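Local atomic coordinates of MHP1 (Microbacterium liquefaciens, PDB entry 2JLN), a protein that imports 5-aryl-substituted hydantoins across the membrane by sodium-dependent symport, preferring the L isomers of 5-indolylmethyl- and 5-benzylhydantoin. Residues R95-P106 with Y401-L412. Sequence-based numbering, arbitrary orientation.
Sequences RMPFGIRGSLIP and YTYWRGVNWVAL
Tyr403 reaches across to Met96 and Gly99 in the loop before helix 104-137. Its CB points toward that loop, and CG stands beside the backbone N (chi1 -54°), which sends the ring along it: CD1 lies 3.9 Å from Gly99 CA, CE1 runs past the carbonyl oxygens of Met96 and Phe98, and at the tip OH gives a hydrogen bond to Met96 O (2.8 Å), nearly in line with that carbonyl. A weak second bond ties the hydroxyl to Arg385. Asn408 CB, from the same segment, sits over one ring face toward its rim. Asn408 works on both sides: ND2 donates weakly to Pro97 O, while OD1 takes Ala411 N from above the amide plane (3.0 Å) as the N-cap of helix 409-423. A phenylalanine in place of Tyr403 has no hydroxyl, and Met96 O would probably be left without this donor. Further along, Gly406 O is gripped by two backbone donors, Arg101 N in its carbonyl plane (2.7 Å) and Gly102 N tilted from it (2.8 Å); Gly99 CA adds a CA-H...O contact to Gly406 O at 3.3 Å. Met96 lies alongside Tyr401 in an oblique Met-aromatic contact, and Phe98 CD2 meets Leu412 CD2 at 3.7 Å. The loops leading into transmembrane helices 104-137 and 409-423 are thus joined mainly through backbone carbonyls, with apolar side chains closing the flanks and no salt bridge between them.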
loop_
_atom_site.group_PDB
_atom_site.type_symbol
_atom_site.label_atom_id
_atom_site.label_comp_id
_atom_site.label_asym_id
_atom_site.label_seq_id
_atom_site.Cartn_x
_atom_site.Cartn_y
_atom_site.Cartn_z
ATOM N N ARG A 95 9.717 0.009 -16.168
ATOM C CA ARG A 95 10.480 0.277 -17.370
ATOM C C ARG A 95 10.160 -0.734 -18.433
ATOM O O ARG A 95 10.301 -0.472 -19.610
ATOM C CB ARG A 95 11.961 0.248 -17.053
ATOM C CG ARG A 95 12.397 1.466 -16.299
ATOM C CD ARG A 95 13.808 1.368 -15.804
ATOM N NE ARG A 95 14.092 2.451 -14.879
ATOM C CZ ARG A 95 15.232 2.592 -14.226
ATOM N NH1 ARG A 95 16.203 1.713 -14.407
ATOM N NH2 ARG A 95 15.411 3.614 -13.404
ATOM N N MET A 96 9.694 -1.888 -18.004
ATOM C CA MET A 96 9.438 -2.993 -18.902
ATOM C C MET A 96 8.330 -2.693 -19.939
ATOM O O MET A 96 8.618 -2.566 -21.120
ATOM C CB MET A 96 9.135 -4.244 -18.066
ATOM C CG MET A 96 9.812 -5.520 -18.537
ATOM S SD MET A 96 10.620 -6.488 -17.226
ATOM C CE MET A 96 9.529 -6.309 -15.794
ATOM N N PRO A 97 7.057 -2.580 -19.513
ATOM C CA PRO A 97 6.021 -2.356 -20.531
ATOM C C PRO A 97 6.000 -0.918 -21.062
ATOM O O PRO A 97 5.968 -0.718 -22.272
ATOM C CB PRO A 97 4.726 -2.661 -19.772
ATOM C CG PRO A 97 5.047 -2.302 -18.372
ATOM C CD PRO A 97 6.455 -2.836 -18.196
ATOM N N PHE A 98 5.995 0.075 -20.180
ATOM C CA PHE A 98 6.138 1.464 -20.621
ATOM C C PHE A 98 7.621 1.633 -20.917
ATOM O O PHE A 98 8.378 0.678 -20.734
ATOM C CB PHE A 98 5.642 2.409 -19.536
ATOM C CG PHE A 98 4.304 2.017 -18.991
ATOM C CD1 PHE A 98 4.196 1.365 -17.781
ATOM C CD2 PHE A 98 3.160 2.243 -19.719
ATOM C CE1 PHE A 98 2.971 0.989 -17.291
ATOM C CE2 PHE A 98 1.926 1.854 -19.233
ATOM C CZ PHE A 98 1.831 1.227 -18.024
ATOM N N GLY A 99 8.090 2.783 -21.378
ATOM C CA GLY A 99 9.532 2.835 -21.624
ATOM C C GLY A 99 10.487 2.852 -20.416
ATOM O O GLY A 99 10.104 2.737 -19.268
ATOM N N ILE A 100 11.769 3.002 -20.671
ATOM C CA ILE A 100 12.695 3.329 -19.605
ATOM C C ILE A 100 12.396 4.748 -19.120
ATOM O O ILE A 100 12.670 5.077 -17.974
ATOM C CB ILE A 100 14.166 3.200 -20.101
ATOM C CG1 ILE A 100 14.548 1.724 -20.135
ATOM C CG2 ILE A 100 15.138 4.030 -19.263
ATOM C CD1 ILE A 100 15.949 1.467 -20.485
ATOM N N ARG A 101 11.837 5.590 -19.994
ATOM C CA ARG A 101 11.476 6.972 -19.645
ATOM C C ARG A 101 9.972 7.167 -19.616
ATOM O O ARG A 101 9.459 7.823 -18.711
ATOM C CB ARG A 101 12.103 7.974 -20.598
ATOM C CG ARG A 101 13.555 8.265 -20.267
ATOM C CD ARG A 101 14.206 9.266 -21.235
ATOM N NE ARG A 101 15.661 9.067 -21.299
ATOM C CZ ARG A 101 16.434 9.448 -22.320
ATOM N NH1 ARG A 101 15.896 10.062 -23.380
ATOM N NH2 ARG A 101 17.749 9.214 -22.285
ATOM N N GLY A 102 9.276 6.582 -20.596
ATOM C CA GLY A 102 7.815 6.534 -20.638
ATOM C C GLY A 102 7.122 6.064 -19.364
ATOM O O GLY A 102 6.010 6.485 -19.056
ATOM N N SER A 103 7.782 5.192 -18.614
ATOM C CA SER A 103 7.286 4.770 -17.317
ATOM C C SER A 103 7.144 5.944 -16.351
ATOM O O SER A 103 6.348 5.891 -15.420
ATOM C CB SER A 103 8.268 3.791 -16.711
ATOM O OG SER A 103 9.541 4.417 -16.635
ATOM N N LEU A 104 7.928 6.997 -16.554
ATOM C CA LEU A 104 7.857 8.158 -15.667
ATOM C C LEU A 104 6.456 8.829 -15.562
ATOM O O LEU A 104 6.134 9.463 -14.541
ATOM C CB LEU A 104 8.940 9.173 -16.025
ATOM C CG LEU A 104 10.337 8.769 -15.531
ATOM C CD1 LEU A 104 11.367 9.829 -15.911
ATOM C CD2 LEU A 104 10.355 8.496 -14.011
ATOM N N ILE A 105 5.625 8.671 -16.599
ATOM C CA ILE A 105 4.263 9.229 -16.619
ATOM C C ILE A 105 3.315 8.609 -15.576
ATOM O O ILE A 105 2.991 9.283 -14.609
ATOM C CB ILE A 105 3.675 9.232 -18.046
ATOM C CG1 ILE A 105 4.257 10.413 -18.827
ATOM C CG2 ILE A 105 2.165 9.293 -17.998
ATOM C CD1 ILE A 105 4.595 10.120 -20.276
ATOM N N PRO A 106 2.894 7.328 -15.739
ATOM C CA PRO A 106 2.101 6.710 -14.668
ATOM C C PRO A 106 2.794 6.717 -13.301
ATOM O O PRO A 106 2.123 6.911 -12.301
ATOM C CB PRO A 106 1.954 5.259 -15.137
ATOM C CG PRO A 106 3.095 5.061 -16.072
ATOM C CD PRO A 106 3.131 6.353 -16.818
ATOM N N TYR A 401 14.471 -2.151 -23.753
ATOM C CA TYR A 401 13.335 -1.456 -23.108
ATOM C C TYR A 401 13.302 0.046 -23.420
ATOM O O TYR A 401 12.622 0.814 -22.738
ATOM C CB TYR A 401 13.364 -1.646 -21.591
ATOM C CG TYR A 401 13.324 -3.090 -21.180
ATOM C CD1 TYR A 401 14.246 -3.601 -20.275
ATOM C CD2 TYR A 401 12.378 -3.958 -21.718
ATOM C CE1 TYR A 401 14.222 -4.935 -19.913
ATOM C CE2 TYR A 401 12.339 -5.291 -21.356
ATOM C CZ TYR A 401 13.269 -5.774 -20.454
ATOM O OH TYR A 401 13.254 -7.099 -20.094
ATOM N N THR A 402 14.040 0.462 -24.448
ATOM C CA THR A 402 14.154 1.877 -24.771
ATOM C C THR A 402 13.036 2.302 -25.704
ATOM O O THR A 402 12.582 3.437 -25.628
ATOM C CB THR A 402 15.529 2.251 -25.390
ATOM O OG1 THR A 402 16.594 1.647 -24.655
ATOM C CG2 THR A 402 15.737 3.732 -25.315
ATOM N N TYR A 403 12.583 1.388 -26.566
ATOM C CA TYR A 403 11.551 1.681 -27.571
ATOM C C TYR A 403 11.854 2.964 -28.351
ATOM O O TYR A 403 12.994 3.190 -28.758
ATOM C CB TYR A 403 10.168 1.749 -26.927
ATOM C CG TYR A 403 9.817 0.513 -26.124
ATOM C CD1 TYR A 403 10.024 0.479 -24.747
ATOM C CD2 TYR A 403 9.290 -0.626 -26.740
ATOM C CE1 TYR A 403 9.725 -0.643 -24.009
ATOM C CE2 TYR A 403 8.984 -1.749 -26.007
ATOM C CZ TYR A 403 9.203 -1.747 -24.639
ATOM O OH TYR A 403 8.897 -2.844 -23.882
ATOM N N TRP A 404 10.847 3.805 -28.557
ATOM C CA TRP A 404 11.041 5.059 -29.289
ATOM C C TRP A 404 11.687 6.119 -28.404
ATOM O O TRP A 404 11.008 6.882 -27.732
ATOM C CB TRP A 404 9.713 5.596 -29.843
ATOM C CG TRP A 404 9.103 4.775 -30.923
ATOM C CD1 TRP A 404 9.395 4.822 -32.245
ATOM C CD2 TRP A 404 8.073 3.790 -30.775
ATOM N NE1 TRP A 404 8.614 3.919 -32.940
ATOM C CE2 TRP A 404 7.802 3.269 -32.053
ATOM C CE3 TRP A 404 7.353 3.299 -29.687
ATOM C CZ2 TRP A 404 6.859 2.285 -32.268
ATOM C CZ3 TRP A 404 6.409 2.306 -29.912
ATOM C CH2 TRP A 404 6.175 1.813 -31.190
ATOM N N ARG A 405 13.007 6.163 -28.391
ATOM C CA ARG A 405 13.711 7.215 -27.661
ATOM C C ARG A 405 13.322 7.281 -26.166
ATOM O O ARG A 405 13.252 8.370 -25.571
ATOM C CB ARG A 405 13.478 8.563 -28.348
ATOM C CG ARG A 405 14.767 9.328 -28.645
ATOM C CD ARG A 405 14.508 10.634 -29.392
ATOM N NE ARG A 405 15.549 11.631 -29.128
ATOM C CZ ARG A 405 15.469 12.913 -29.484
ATOM N NH1 ARG A 405 14.393 13.368 -30.123
ATOM N NH2 ARG A 405 16.470 13.746 -29.205
ATOM N N GLY A 406 13.080 6.107 -25.573
ATOM C CA GLY A 406 12.800 5.979 -24.149
ATOM C C GLY A 406 11.341 5.801 -23.750
ATOM O O GLY A 406 11.048 5.656 -22.573
ATOM N N VAL A 407 10.421 5.806 -24.712
ATOM C CA VAL A 407 8.989 5.784 -24.400
ATOM C C VAL A 407 8.220 4.837 -25.292
ATOM O O VAL A 407 8.413 4.858 -26.497
ATOM C CB VAL A 407 8.386 7.140 -24.656
ATOM C CG1 VAL A 407 6.877 7.059 -24.552
ATOM C CG2 VAL A 407 8.998 8.169 -23.712
ATOM N N ASN A 408 7.341 4.014 -24.729
ATOM C CA ASN A 408 6.574 3.084 -25.558
ATOM C C ASN A 408 5.186 3.646 -25.829
ATOM O O ASN A 408 4.258 3.368 -25.079
ATOM C CB ASN A 408 6.492 1.698 -24.893
ATOM C CG ASN A 408 5.521 0.737 -25.613
ATOM O OD1 ASN A 408 4.754 1.137 -26.496
ATOM N ND2 ASN A 408 5.551 -0.527 -25.216
ATOM N N TRP A 409 5.030 4.434 -26.890
ATOM C CA TRP A 409 3.743 5.098 -27.110
ATOM C C TRP A 409 2.573 4.132 -27.256
ATOM O O TRP A 409 1.478 4.463 -26.827
ATOM C CB TRP A 409 3.777 6.116 -28.252
ATOM C CG TRP A 409 4.829 7.160 -28.057
ATOM C CD1 TRP A 409 6.091 7.150 -28.573
ATOM C CD2 TRP A 409 4.725 8.356 -27.269
ATOM N NE1 TRP A 409 6.780 8.273 -28.163
ATOM C CE2 TRP A 409 5.964 9.027 -27.361
ATOM C CE3 TRP A 409 3.713 8.918 -26.488
ATOM C CZ2 TRP A 409 6.217 10.233 -26.699
ATOM C CZ3 TRP A 409 3.959 10.127 -25.849
ATOM C CH2 TRP A 409 5.202 10.767 -25.956
ATOM N N VAL A 410 2.784 2.936 -27.802
ATOM C CA VAL A 410 1.665 1.997 -27.909
ATOM C C VAL A 410 1.101 1.592 -26.552
ATOM O O VAL A 410 -0.120 1.447 -26.430
ATOM C CB VAL A 410 1.981 0.755 -28.741
ATOM C CG1 VAL A 410 0.842 -0.280 -28.618
ATOM C CG2 VAL A 410 2.205 1.156 -30.184
ATOM N N ALA A 411 1.972 1.432 -25.538
ATOM C CA ALA A 411 1.557 1.160 -24.121
ATOM C C ALA A 411 0.842 2.316 -23.372
ATOM O O ALA A 411 -0.155 2.081 -22.700
ATOM C CB ALA A 411 2.726 0.652 -23.291
ATOM N N LEU A 412 1.355 3.546 -23.482
ATOM C CA LEU A 412 0.593 4.740 -23.089
ATOM C C LEU A 412 -0.728 4.862 -23.857
ATOM O O LEU A 412 -1.671 5.488 -23.388
ATOM C CB LEU A 412 1.418 6.013 -23.279
ATOM C CG LEU A 412 2.699 6.003 -22.438
ATOM C CD1 LEU A 412 3.405 7.354 -22.419
ATOM C CD2 LEU A 412 2.335 5.582 -21.026
#